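Local coordinates for protein choloylglycine hydrolase (Clostridium perfringens, PDB 2BJF) that hydrolyses the amide bond of glycine- and taurine-conjugated bile salts, releasing the free bile acid and the amino acid, and also has acyltransferase activity, at residues A[3-8]-A[234-239]; A[168-173]-A[181-186]; A[177-182]-A[227-232]. One frame throughout, in Å; residues are numbered along the deposited sequence.

Contact 1: residues A[3-8]-A[234-239]; sequences TGLALE and FLRDAM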
ATOM      1  N   THR A   3       2.943  11.196  18.431  1.00 11.97           N
ATOM      2  CA  THR A   3       3.464   9.847  18.604  1.00 11.70           C
ATOM      3  C   THR A   3       4.225   9.756  19.921  1.00 11.64           C
ATOM      4  O   THR A   3       5.170  10.510  20.150  1.00 11.92           O
ATOM      5  CB  THR A   3       4.382   9.422  17.434  1.00 11.76           C
ATOM      6  OG1 THR A   3       3.703   9.625  16.188  1.00 11.06           O
ATOM      7  CG2 THR A   3       4.773   7.954  17.560  1.00 11.67           C
ATOM      8  N   GLY A   4       3.791   8.837  20.780  1.00 11.43           N
ATOM      9  CA  GLY A   4       4.467   8.558  22.043  1.00 11.24           C
ATOM     10  C   GLY A   4       5.370   7.346  21.910  1.00 11.13           C
ATOM     11  O   GLY A   4       5.062   6.414  21.164  1.00 11.24           O
ATOM     12  N   LEU A   5       6.484   7.363  22.638  1.00 11.05           N
ATOM     13  CA  LEU A   5       7.487   6.302  22.552  1.00 11.06           C
ATOM     14  C   LEU A   5       8.162   6.047  23.895  1.00 11.13           C
ATOM     15  O   LEU A   5       8.554   6.988  24.591  1.00 11.02           O
ATOM     16  CB  LEU A   5       8.545   6.646  21.491  1.00 11.01           C
ATOM     17  CG  LEU A   5       9.754   5.720  21.296  1.00 10.90           C
ATOM     18  CD1 LEU A   5       9.336   4.330  20.821  1.00 10.88           C
ATOM     19  CD2 LEU A   5      10.757   6.335  20.328  1.00 10.98           C
ATOM     20  N   ALA A   6       8.287   4.770  24.247  1.00 11.39           N
ATOM     21  CA  ALA A   6       9.082   4.345  25.397  1.00 11.78           C
ATOM     22  C   ALA A   6      10.192   3.416  24.919  1.00 12.15           C
ATOM     23  O   ALA A   6       9.945   2.489  24.146  1.00 12.14           O
ATOM     24  CB  ALA A   6       8.207   3.652  26.432  1.00 11.81           C
ATOM     25  N   LEU A   7      11.415   3.670  25.379  1.00 12.71           N
ATOM     26  CA  LEU A   7      12.587   2.948  24.890  1.00 13.45           C
ATOM     27  C   LEU A   7      13.640   2.803  25.986  1.00 13.82           C
ATOM     28  O   LEU A   7      13.992   3.782  26.645  1.00 14.24           O
ATOM     29  CB  LEU A   7      13.172   3.689  23.680  1.00 13.51           C
ATOM     30  CG  LEU A   7      14.109   2.999  22.688  1.00 13.93           C
ATOM     31  CD1 LEU A   7      13.399   1.892  21.914  1.00 14.05           C
ATOM     32  CD2 LEU A   7      14.675   4.036  21.732  1.00 13.49           C
ATOM     33  N   GLU A   8      14.128   1.578  26.182  1.00 14.24           N
ATOM     34  CA  GLU A   8      15.192   1.313  27.153  1.00 14.63           C
ATOM     35  C   GLU A   8      16.564   1.377  26.487  1.00 14.53           C
ATOM     36  O   GLU A   8      16.780   0.782  25.428  1.00 14.44           O
ATOM     37  CB  GLU A   8      14.996  -0.046  27.837  1.00 14.59           C
ATOM     38  CG  GLU A   8      15.987  -0.312  28.975  1.00 15.26           C
ATOM     39  CD  GLU A   8      15.889  -1.711  29.562  1.00 15.53           C
ATOM     40  OE1 GLU A   8      15.056  -2.517  29.095  1.00 17.65           O
ATOM     41  OE2 GLU A   8      16.655  -2.005  30.504  1.00 17.52           O
ATOM     42  N   PHE A 234       7.085  -1.010  14.582  1.00 10.28           N
ATOM     43  CA  PHE A 234       8.049  -1.898  13.939  1.00 10.36           C
ATOM     44  C   PHE A 234       9.483  -1.360  13.935  1.00 10.51           C
ATOM     45  O   PHE A 234      10.427  -2.135  14.070  1.00 10.40           O
ATOM     46  CB  PHE A 234       7.581  -2.291  12.532  1.00 10.39           C
ATOM     47  CG  PHE A 234       6.493  -3.328  12.533  1.00 10.46           C
ATOM     48  CD1 PHE A 234       6.805  -4.684  12.615  1.00 10.87           C
ATOM     49  CD2 PHE A 234       5.155  -2.952  12.473  1.00 10.69           C
ATOM     50  CE1 PHE A 234       5.796  -5.655  12.627  1.00 11.33           C
ATOM     51  CE2 PHE A 234       4.138  -3.911  12.484  1.00 11.01           C
ATOM     52  CZ  PHE A 234       4.461  -5.266  12.562  1.00 11.35           C
ATOM     53  N   LEU A 235       9.646  -0.042  13.796  1.00 10.80           N
ATOM     54  CA  LEU A 235      10.974   0.575  13.897  1.00 11.07           C
ATOM     55  C   LEU A 235      11.576   0.360  15.285  1.00 11.00           C
ATOM     56  O   LEU A 235      12.770   0.085  15.415  1.00 11.08           O
ATOM     57  CB  LEU A 235      10.926   2.073  13.576  1.00 11.25           C
ATOM     58  CG  LEU A 235      10.618   2.521  12.146  1.00 12.14           C
ATOM     59  CD1 LEU A 235      10.599   4.030  12.101  1.00 13.11           C
ATOM     60  CD2 LEU A 235      11.613   1.976  11.137  1.00 13.45           C
ATOM     61  N   ARG A 236      10.738   0.489  16.312  1.00 11.08           N
ATOM     62  CA  ARG A 236      11.147   0.240  17.693  1.00 11.19           C
ATOM     63  C   ARG A 236      11.526  -1.227  17.889  1.00 11.20           C
ATOM     64  O   ARG A 236      12.587  -1.531  18.436  1.00 11.20           O
ATOM     65  CB  ARG A 236      10.026   0.635  18.659  1.00 11.16           C
ATOM     66  CG  ARG A 236      10.338   0.403  20.128  1.00 11.65           C
ATOM     67  CD  ARG A 236       9.099   0.591  20.985  1.00 11.76           C
ATOM     68  NE  ARG A 236       9.407   0.456  22.406  1.00 11.98           N
ATOM     69  CZ  ARG A 236       9.341  -0.682  23.091  1.00 12.97           C
ATOM     70  NH1 ARG A 236       8.965  -1.808  22.495  1.00 13.00           N
ATOM     71  NH2 ARG A 236       9.649  -0.695  24.381  1.00 13.49           N
ATOM     72  N   ASP A 237      10.656  -2.127  17.432  1.00 11.16           N
ATOM     73  CA  ASP A 237      10.887  -3.565  17.547  1.00 11.30           C
ATOM     74  C   ASP A 237      12.202  -3.987  16.892  1.00 11.27           C
ATOM     75  O   ASP A 237      12.969  -4.760  17.471  1.00 11.19           O
ATOM     76  CB  ASP A 237       9.721  -4.348  16.936  1.00 11.44           C
ATOM     77  CG  ASP A 237       9.926  -5.850  17.010  1.00 11.96           C
ATOM     78  OD1 ASP A 237       9.943  -6.402  18.131  1.00 13.22           O
ATOM     79  OD2 ASP A 237      10.066  -6.478  15.942  1.00 12.25           O
ATOM     80  N   ALA A 238      12.456  -3.469  15.691  1.00 11.30           N
ATOM     81  CA  ALA A 238      13.657  -3.806  14.931  1.00 11.47           C
ATOM     82  C   ALA A 238      14.931  -3.385  15.652  1.00 11.67           C
ATOM     83  O   ALA A 238      15.921  -4.121  15.655  1.00 11.73           O
ATOM     84  CB  ALA A 238      13.604  -3.178  13.555  1.00 11.36           C
ATOM     85  N   MET A 239      14.904  -2.203  16.260  1.00 11.94           N
ATOM     86  CA  MET A 239      16.074  -1.697  16.968  1.00 12.36           C
ATOM     87  C   MET A 239      16.378  -2.520  18.217  1.00 12.34           C
ATOM     88  O   MET A 239      17.538  -2.795  18.511  1.00 12.39           O
ATOM     89  CB  MET A 239      15.913  -0.221  17.323  1.00 12.36           C
ATOM     90  CG  MET A 239      17.228   0.443  17.714  1.00 12.74           C
ATOM     91  SD  MET A 239      17.031   2.167  18.169  1.00 13.27           S
ATOM     92  CE  MET A 239      16.702   2.910  16.575  1.00 12.81           C
TER
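Leu-5, Ala-6 and Leu-7 of the amino-terminal strand receive one long side chain, Arg-236, from helix 225-243. This is helix-on-sheet packing in an N-terminal nucleophile (Ntn) hydrolase: the strand follows directly on the nucleophile Cys-2, and its axis runs nearly parallel to the helix segment, 3° off and 10.3 Å away. Leu-5 makes the first touch. Its CG stands anti to the backbone N (chi1 176°), and CD1 comes within 3.8 Å of Arg-236 CD, at the edge of the guanidinium; the same leucine also leans on Phe-252 of helix 249-257. Ala-6 contributes its backbone: its carbonyl is the polar target between the two leucines, while its methyl packs on Met-145 and Ser-147 of strand 142-147. Leu-7 then passes the arginine in the opposite direction, CD1 lying 3.8 Å from Arg-236 CG. Both leucine CD1 methyls thus rest against the CG-CD part of an arginine that is extended from CG to NE and delivers its head straight to the strand. There NE donates to Ala-6 O at 2.7 Å, almost head-on to the carbonyl and within the guanidinium plane, and Arg-236 NH2 adds a weak, bent second bond to Ala-6 O at 3.2 Å.

Contact 2: residues A[168-173]-A[181-186]; sequences NNIGVL and WHVANL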
ATOM      1  N   ASN A 168       0.363  -1.525  27.872  1.00 12.31           N
ATOM      2  CA  ASN A 168       0.993  -1.227  26.588  1.00 12.21           C
ATOM      3  C   ASN A 168       2.290  -2.006  26.396  1.00 12.26           C
ATOM      4  O   ASN A 168       3.349  -1.604  26.886  1.00 12.31           O
ATOM      5  CB  ASN A 168       1.234   0.282  26.441  1.00 11.96           C
ATOM      6  CG  ASN A 168       1.693   0.676  25.039  1.00 11.64           C
ATOM      7  OD1 ASN A 168       2.137  -0.161  24.252  1.00 11.11           O
ATOM      8  ND2 ASN A 168       1.584   1.960  24.726  1.00 11.21           N
ATOM      9  N   ASN A 169       2.192  -3.119  25.674  1.00 12.33           N
ATOM     10  CA  ASN A 169       3.346  -3.968  25.385  1.00 12.48           C
ATOM     11  C   ASN A 169       3.980  -3.651  24.029  1.00 12.31           C
ATOM     12  O   ASN A 169       4.885  -4.356  23.577  1.00 12.57           O
ATOM     13  CB  ASN A 169       2.949  -5.447  25.468  1.00 12.70           C
ATOM     14  CG  ASN A 169       2.546  -5.869  26.873  1.00 13.56           C
ATOM     15  OD1 ASN A 169       1.485  -6.464  27.073  1.00 15.44           O
ATOM     16  ND2 ASN A 169       3.389  -5.559  27.853  1.00 14.30           N
ATOM     17  N   ILE A 170       3.501  -2.582  23.396  1.00 11.85           N
ATOM     18  CA  ILE A 170       3.998  -2.148  22.089  1.00 11.67           C
ATOM     19  C   ILE A 170       5.065  -1.068  22.265  1.00 11.37           C
ATOM     20  O   ILE A 170       5.981  -0.946  21.447  1.00 11.45           O
ATOM     21  CB  ILE A 170       2.858  -1.589  21.183  1.00 11.71           C
ATOM     22  CG1 ILE A 170       1.532  -2.346  21.385  1.00 12.17           C
ATOM     23  CG2 ILE A 170       3.286  -1.570  19.709  1.00 11.67           C
ATOM     24  CD1 ILE A 170       1.555  -3.820  21.013  1.00 13.04           C
ATOM     25  N   GLY A 171       4.930  -0.285  23.335  1.00 11.10           N
ATOM     26  CA  GLY A 171       5.864   0.796  23.645  1.00 10.77           C
ATOM     27  C   GLY A 171       5.589   2.087  22.897  1.00 10.56           C
ATOM     28  O   GLY A 171       6.411   3.010  22.915  1.00 10.33           O
ATOM     29  N   VAL A 172       4.433   2.155  22.237  1.00 10.16           N
ATOM     30  CA  VAL A 172       4.078   3.311  21.410  1.00 10.09           C
ATOM     31  C   VAL A 172       2.607   3.710  21.552  1.00  9.84           C
ATOM     32  O   VAL A 172       1.776   2.921  22.012  1.00  9.81           O
ATOM     33  CB  VAL A 172       4.398   3.080  19.896  1.00 10.10           C
ATOM     34  CG1 VAL A 172       5.828   2.569  19.693  1.00 10.12           C
ATOM     35  CG2 VAL A 172       3.393   2.128  19.258  1.00 10.45           C
ATOM     36  N   LEU A 173       2.303   4.941  21.148  1.00  9.71           N
ATOM     37  CA  LEU A 173       0.928   5.431  21.064  1.00  9.77           C
ATOM     38  C   LEU A 173       0.857   6.527  20.010  1.00  9.85           C
ATOM     39  O   LEU A 173       1.814   7.272  19.826  1.00 10.00           O
ATOM     40  CB  LEU A 173       0.460   5.976  22.419  1.00  9.77           C
ATOM     41  CG  LEU A 173      -1.030   6.307  22.589  1.00  9.74           C
ATOM     42  CD1 LEU A 173      -1.886   5.047  22.503  1.00 10.02           C
ATOM     43  CD2 LEU A 173      -1.283   7.036  23.900  1.00  9.74           C
ATOM     44  N   TRP A 181      -7.779  -1.154  18.940  1.00  9.94           N
ATOM     45  CA  TRP A 181      -7.887  -1.162  17.478  1.00  9.76           C
ATOM     46  C   TRP A 181      -6.504  -1.218  16.829  1.00  9.72           C
ATOM     47  O   TRP A 181      -6.277  -2.006  15.909  1.00  9.57           O
ATOM     48  CB  TRP A 181      -8.677   0.052  16.961  1.00  9.67           C
ATOM     49  CG  TRP A 181      -8.952  -0.013  15.481  1.00  9.37           C
ATOM     50  CD1 TRP A 181     -10.100  -0.444  14.879  1.00  9.19           C
ATOM     51  CD2 TRP A 181      -8.054   0.346  14.420  1.00  9.19           C
ATOM     52  NE1 TRP A 181      -9.972  -0.380  13.512  1.00  9.01           N
ATOM     53  CE2 TRP A 181      -8.729   0.106  13.203  1.00  9.21           C
ATOM     54  CE3 TRP A 181      -6.746   0.854  14.382  1.00  9.16           C
ATOM     55  CZ2 TRP A 181      -8.141   0.351  11.957  1.00  9.30           C
ATOM     56  CZ3 TRP A 181      -6.161   1.099  13.143  1.00  9.37           C
ATOM     57  CH2 TRP A 181      -6.859   0.848  11.948  1.00  9.25           C
ATOM     58  N   HIS A 182      -5.589  -0.378  17.312  1.00  9.67           N
ATOM     59  CA  HIS A 182      -4.228  -0.326  16.776  1.00  9.75           C
ATOM     60  C   HIS A 182      -3.481  -1.635  17.016  1.00  9.87           C
ATOM     61  O   HIS A 182      -2.776  -2.121  16.131  1.00  9.96           O
ATOM     62  CB  HIS A 182      -3.449   0.846  17.376  1.00  9.71           C
ATOM     63  CG  HIS A 182      -3.937   2.190  16.932  1.00  9.35           C
ATOM     64  ND1 HIS A 182      -3.634   2.722  15.697  1.00  9.78           N
ATOM     65  CD2 HIS A 182      -4.702   3.112  17.563  1.00  9.23           C
ATOM     66  CE1 HIS A 182      -4.192   3.914  15.586  1.00  9.57           C
ATOM     67  NE2 HIS A 182      -4.844   4.176  16.704  1.00  9.00           N
ATOM     68  N   VAL A 183      -3.645  -2.201  18.211  1.00 10.06           N
ATOM     69  CA  VAL A 183      -3.008  -3.474  18.560  1.00 10.37           C
ATOM     70  C   VAL A 183      -3.467  -4.593  17.616  1.00 10.30           C
ATOM     71  O   VAL A 183      -2.652  -5.404  17.167  1.00 10.54           O
ATOM     72  CB  VAL A 183      -3.252  -3.851  20.046  1.00 10.42           C
ATOM     73  CG1 VAL A 183      -2.703  -5.239  20.360  1.00 10.99           C
ATOM     74  CG2 VAL A 183      -2.610  -2.822  20.964  1.00 10.71           C
ATOM     75  N   ALA A 184      -4.761  -4.617  17.304  1.00 10.28           N
ATOM     76  CA  ALA A 184      -5.304  -5.579  16.346  1.00 10.17           C
ATOM     77  C   ALA A 184      -4.806  -5.303  14.924  1.00 10.08           C
ATOM     78  O   ALA A 184      -4.590  -6.236  14.146  1.00 10.23           O
ATOM     79  CB  ALA A 184      -6.828  -5.589  16.393  1.00 10.05           C
ATOM     80  N   ASN A 185      -4.619  -4.024  14.595  1.00 10.01           N
ATOM     81  CA  ASN A 185      -4.117  -3.623  13.277  1.00  9.92           C
ATOM     82  C   ASN A 185      -2.683  -4.094  13.022  1.00  9.92           C
ATOM     83  O   ASN A 185      -2.307  -4.348  11.878  1.00  9.87           O
ATOM     84  CB  ASN A 185      -4.233  -2.103  13.086  1.00  9.98           C
ATOM     85  CG  ASN A 185      -4.107  -1.678  11.624  1.00  9.81           C
ATOM     86  OD1 ASN A 185      -4.611  -2.347  10.717  1.00  9.83           O
ATOM     87  ND2 ASN A 185      -3.446  -0.549  11.393  1.00  9.45           N
ATOM     88  N   LEU A 186      -1.895  -4.218  14.089  1.00  9.89           N
ATOM     89  CA  LEU A 186      -0.521  -4.727  13.987  1.00 10.06           C
ATOM     90  C   LEU A 186      -0.468  -6.122  13.366  1.00 10.13           C
ATOM     91  O   LEU A 186       0.470  -6.445  12.638  1.00 10.21           O
ATOM     92  CB  LEU A 186       0.159  -4.753  15.356  1.00 10.10           C
ATOM     93  CG  LEU A 186       0.490  -3.430  16.046  1.00 10.49           C
ATOM     94  CD1 LEU A 186       0.855  -3.695  17.493  1.00 11.07           C
ATOM     95  CD2 LEU A 186       1.617  -2.699  15.335  1.00 10.81           C
TER
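Ile-170 and Leu-186 meet tip to tip, and theirs is the tight part of this contact: Ile-170 CD1 lies 3.6 Å from Leu-186 CD1. The same leucine methyl also reaches the second branch of the isoleucine, with Ile-170 CG2 at 3.9 Å, so a single CD1 rests against both arms. Leu-186 is aimed there by a CG that sits beside its backbone N and anti to its carbonyl carbon (chi1 -68°). Ala-233 of helix 225-243 touches both side chains, and the pair is buried. Toward Val-183 the packing is looser. The two side chains cross obliquely, with Val-183 CG2 4.2 Å from Ile-170 CG1, and the valine is partly exposed, with Gln-205 of the third subunit packing on it and on Ile-170.

The isoleucine is carried by a turn leading into the short strand 172-173, outermost within this chain in one antiparallel sheet of the Ntn hydrolase, and the side chain of Asn-168 organises that turn. OD1 of Asn-168 accepts from Ile-170 N, in the carbonyl plane, making an Asx turn; it accepts also from Gly-171 N, which approaches from above that plane. Asn-168 OD1 lies 2.9 Å from both Ile-170 N and Gly-171 N. Asn-168 ND2 then donates to Val-172 O, which lies close to the plane of the Asn-168 amide, and this leaves the amide little freedom to rotate. Gly-171 has a positive phi of 83°, a conformation that favours glycine, and its backbone is bonded to Ala-6 of strand 3-8.

Contact 3: residues A[177-182]-A[227-232]; sequences PTFDWH and SRFIRV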
ATOM      1  N   PRO A 177      -7.932   5.508  15.975  1.00 11.30           N
ATOM      2  CA  PRO A 177      -8.922   4.979  16.926  1.00 11.22           C
ATOM      3  C   PRO A 177      -8.352   4.521  18.274  1.00 10.99           C
ATOM      4  O   PRO A 177      -7.222   4.864  18.629  1.00 10.96           O
ATOM      5  CB  PRO A 177      -9.527   3.775  16.179  1.00 11.43           C
ATOM      6  CG  PRO A 177      -8.907   3.748  14.836  1.00 11.54           C
ATOM      7  CD  PRO A 177      -7.653   4.537  14.904  1.00 11.38           C
ATOM      8  N   THR A 178      -9.150   3.749  19.011  1.00 10.80           N
ATOM      9  CA  THR A 178      -8.783   3.270  20.345  1.00 10.51           C
ATOM     10  C   THR A 178      -7.553   2.361  20.312  1.00 10.40           C
ATOM     11  O   THR A 178      -7.196   1.815  19.261  1.00 10.26           O
ATOM     12  CB  THR A 178      -9.956   2.529  21.021  1.00 10.57           C
ATOM     13  OG1 THR A 178     -10.330   1.397  20.225  1.00 10.38           O
ATOM     14  CG2 THR A 178     -11.157   3.456  21.191  1.00 10.56           C
ATOM     15  N   PHE A 179      -6.912   2.201  21.469  1.00 10.16           N
ATOM     16  CA  PHE A 179      -5.652   1.460  21.564  1.00 10.12           C
ATOM     17  C   PHE A 179      -5.782   0.004  21.114  1.00 10.14           C
ATOM     18  O   PHE A 179      -4.914  -0.512  20.406  1.00  9.93           O
ATOM     19  CB  PHE A 179      -5.073   1.545  22.981  1.00 10.11           C
ATOM     20  CG  PHE A 179      -3.708   0.924  23.119  1.00 10.02           C
ATOM     21  CD1 PHE A 179      -2.599   1.499  22.500  1.00 10.37           C
ATOM     22  CD2 PHE A 179      -3.530  -0.234  23.868  1.00 10.12           C
ATOM     23  CE1 PHE A 179      -1.336   0.925  22.624  1.00 10.12           C
ATOM     24  CE2 PHE A 179      -2.271  -0.812  24.003  1.00 10.24           C
ATOM     25  CZ  PHE A 179      -1.173  -0.233  23.376  1.00 10.22           C
ATOM     26  N   ASP A 180      -6.875  -0.644  21.513  1.00 10.14           N
ATOM     27  CA  ASP A 180      -7.132  -2.030  21.124  1.00 10.28           C
ATOM     28  C   ASP A 180      -7.281  -2.194  19.611  1.00 10.17           C
ATOM     29  O   ASP A 180      -6.938  -3.247  19.066  1.00 10.41           O
ATOM     30  CB  ASP A 180      -8.353  -2.596  21.860  1.00 10.43           C
ATOM     31  CG  ASP A 180      -9.610  -1.778  21.636  1.00 10.81           C
ATOM     32  OD1 ASP A 180      -9.602  -0.571  21.945  1.00 11.19           O
ATOM     33  OD2 ASP A 180     -10.615  -2.348  21.162  1.00 12.26           O
ATOM     34  N   TRP A 181      -7.779  -1.154  18.940  1.00  9.94           N
ATOM     35  CA  TRP A 181      -7.887  -1.162  17.478  1.00  9.76           C
ATOM     36  C   TRP A 181      -6.504  -1.218  16.829  1.00  9.72           C
ATOM     37  O   TRP A 181      -6.277  -2.006  15.909  1.00  9.57           O
ATOM     38  CB  TRP A 181      -8.677   0.052  16.961  1.00  9.67           C
ATOM     39  CG  TRP A 181      -8.952  -0.013  15.481  1.00  9.37           C
ATOM     40  CD1 TRP A 181     -10.100  -0.444  14.879  1.00  9.19           C
ATOM     41  CD2 TRP A 181      -8.054   0.346  14.420  1.00  9.19           C
ATOM     42  NE1 TRP A 181      -9.972  -0.380  13.512  1.00  9.01           N
ATOM     43  CE2 TRP A 181      -8.729   0.106  13.203  1.00  9.21           C
ATOM     44  CE3 TRP A 181      -6.746   0.854  14.382  1.00  9.16           C
ATOM     45  CZ2 TRP A 181      -8.141   0.351  11.957  1.00  9.30           C
ATOM     46  CZ3 TRP A 181      -6.161   1.099  13.143  1.00  9.37           C
ATOM     47  CH2 TRP A 181      -6.859   0.848  11.948  1.00  9.25           C
ATOM     48  N   HIS A 182      -5.589  -0.378  17.312  1.00  9.67           N
ATOM     49  CA  HIS A 182      -4.228  -0.326  16.776  1.00  9.75           C
ATOM     50  C   HIS A 182      -3.481  -1.635  17.016  1.00  9.87           C
ATOM     51  O   HIS A 182      -2.776  -2.121  16.131  1.00  9.96           O
ATOM     52  CB  HIS A 182      -3.449   0.846  17.376  1.00  9.71           C
ATOM     53  CG  HIS A 182      -3.937   2.190  16.932  1.00  9.35           C
ATOM     54  ND1 HIS A 182      -3.634   2.722  15.697  1.00  9.78           N
ATOM     55  CD2 HIS A 182      -4.702   3.112  17.563  1.00  9.23           C
ATOM     56  CE1 HIS A 182      -4.192   3.914  15.586  1.00  9.57           C
ATOM     57  NE2 HIS A 182      -4.844   4.176  16.704  1.00  9.00           N
ATOM     58  N   SER A 227      -1.249   4.737  10.447  1.00  9.02           N
ATOM     59  CA  SER A 227      -0.019   4.471   9.701  1.00  8.98           C
ATOM     60  C   SER A 227       1.230   4.771  10.527  1.00  9.08           C
ATOM     61  O   SER A 227       2.202   4.010  10.491  1.00  8.89           O
ATOM     62  CB  SER A 227      -0.003   5.257   8.393  1.00  9.01           C
ATOM     63  OG  SER A 227      -1.034   4.797   7.537  1.00  8.97           O
ATOM     64  N   ARG A 228       1.192   5.870  11.277  1.00  9.05           N
ATOM     65  CA  ARG A 228       2.303   6.234  12.154  1.00  9.03           C
ATOM     66  C   ARG A 228       2.500   5.216  13.276  1.00  8.97           C
ATOM     67  O   ARG A 228       3.635   4.894  13.626  1.00  9.04           O
ATOM     68  CB  ARG A 228       2.127   7.652  12.707  1.00  9.16           C
ATOM     69  CG  ARG A 228       2.296   8.732  11.647  1.00  9.42           C
ATOM     70  CD  ARG A 228       2.282  10.136  12.237  1.00  9.15           C
ATOM     71  NE  ARG A 228       0.938  10.602  12.579  1.00  9.39           N
ATOM     72  CZ  ARG A 228       0.409  10.568  13.800  1.00  9.71           C
ATOM     73  NH1 ARG A 228       1.101  10.070  14.819  1.00 10.30           N
ATOM     74  NH2 ARG A 228      -0.819  11.028  14.003  1.00  9.98           N
ATOM     75  N   PHE A 229       1.395   4.701  13.818  1.00  8.81           N
ATOM     76  CA  PHE A 229       1.442   3.664  14.856  1.00  8.82           C
ATOM     77  C   PHE A 229       2.188   2.430  14.349  1.00  8.85           C
ATOM     78  O   PHE A 229       3.078   1.916  15.027  1.00  8.74           O
ATOM     79  CB  PHE A 229       0.025   3.291  15.316  1.00  8.95           C
ATOM     80  CG  PHE A 229      -0.018   2.446  16.567  1.00  9.12           C
ATOM     81  CD1 PHE A 229      -0.348   3.014  17.794  1.00  9.88           C
ATOM     82  CD2 PHE A 229       0.243   1.076  16.514  1.00  9.69           C
ATOM     83  CE1 PHE A 229      -0.398   2.237  18.954  1.00  9.67           C
ATOM     84  CE2 PHE A 229       0.197   0.291  17.665  1.00  9.44           C
ATOM     85  CZ  PHE A 229      -0.126   0.872  18.888  1.00  9.69           C
ATOM     86  N   ILE A 230       1.828   1.969  13.152  1.00  8.80           N
ATOM     87  CA  ILE A 230       2.480   0.808  12.547  1.00  9.06           C
ATOM     88  C   ILE A 230       3.982   1.043  12.386  1.00  9.09           C
ATOM     89  O   ILE A 230       4.788   0.208  12.796  1.00  9.06           O
ATOM     90  CB  ILE A 230       1.834   0.417  11.184  1.00  8.95           C
ATOM     91  CG1 ILE A 230       0.339   0.086  11.352  1.00  9.04           C
ATOM     92  CG2 ILE A 230       2.601  -0.736  10.516  1.00  9.14           C
ATOM     93  CD1 ILE A 230       0.017  -1.037  12.344  1.00  9.88           C
ATOM     94  N   ARG A 231       4.350   2.189  11.816  1.00  9.42           N
ATOM     95  CA  ARG A 231       5.758   2.495  11.566  1.00  9.58           C
ATOM     96  C   ARG A 231       6.593   2.536  12.846  1.00  9.70           C
ATOM     97  O   ARG A 231       7.621   1.867  12.931  1.00  9.74           O
ATOM     98  CB  ARG A 231       5.921   3.791  10.763  1.00  9.61           C
ATOM     99  CG  ARG A 231       5.432   3.684   9.324  1.00  9.73           C
ATOM    100  CD  ARG A 231       6.269   4.532   8.360  1.00 10.24           C
ATOM    101  NE  ARG A 231       6.273   5.961   8.686  1.00 10.65           N
ATOM    102  CZ  ARG A 231       5.289   6.812   8.399  1.00 10.55           C
ATOM    103  NH1 ARG A 231       4.185   6.398   7.787  1.00 10.28           N
ATOM    104  NH2 ARG A 231       5.409   8.090   8.733  1.00 10.65           N
ATOM    105  N   VAL A 232       6.138   3.293  13.844  1.00  9.80           N
ATOM    106  CA  VAL A 232       6.888   3.421  15.098  1.00 10.04           C
ATOM    107  C   VAL A 232       6.980   2.084  15.851  1.00  9.93           C
ATOM    108  O   VAL A 232       8.014   1.770  16.439  1.00 10.06           O
ATOM    109  CB  VAL A 232       6.367   4.594  15.990  1.00 10.06           C
ATOM    110  CG1 VAL A 232       4.962   4.333  16.521  1.00 10.30           C
ATOM    111  CG2 VAL A 232       7.334   4.892  17.125  1.00 10.97           C
TER
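Phe-229 reaches out from helix 225-243 and lays its ring against His-182 of helix 179-186, an aromatic contact between two helices of the Ntn-hydrolase fold, beside strand 172-173. A CG anti to the backbone N (chi1 -168°) places the phenyl ring alongside the histidine. Phe-229 CB meets the imidazole first, 3.7 Å from His-182 ND1, and CG keeps the same company. One atom further, Phe-229 CD1 lies over a face of the imidazole, close to His-182 CG. The two rings form an offset stack, their centroids 4.6 Å apart and their planes 20° from parallel. The shift between them brings the histidine's methylene, not its ring, over the middle of the phenyl: His-182 CB stands 3.5 Å from the Phe-229 centroid and only 5° off the ring normal, a CH-pi contact. The six ring atoms are nearly equidistant from His-182 CB, with Phe-229 CZ among the nearest at 3.7 Å. The imidazole is positioned at its far end by a hydrogen bond from NE2 to Asn-175 O, and Asn-175 lines the taurine pocket. On the other face of the imidazole lies Trp-181 CE3. At the phenylalanine's tip, the side chains of Phe-179 and Phe-229 cross at about a right angle, with Phe-179 CE1 near the plane of the Phe-229 ring and 3.9 Å from Phe-229 CZ.

All three contacts are buried, contact 3 most uniformly: its touching residues are all buried, while Arg-236 in contact 1 and Val-183 in contact 2 are partly exposed. They join two neighbouring strands, 3-8 and 172-173, to helices 225-243 and 179-186. Contacts 1 and 3 use successive parts of helix 225-243; contacts 2 and 3 share helix 179-186, their centres about 6 Å apart. Contacts 1 and 2 meet in the sheet, where Gly-4 N lies 2.7 Å from Leu-173 O. The chemistry differs: a charged side chain on a strand carbonyl, then aliphatic tips, then aromatic rings. Contacts 1 and 2 both touch the third subunit, contacts 2 and 3 the fourth. The His-182 side chain is about 9 Å from bound taurine.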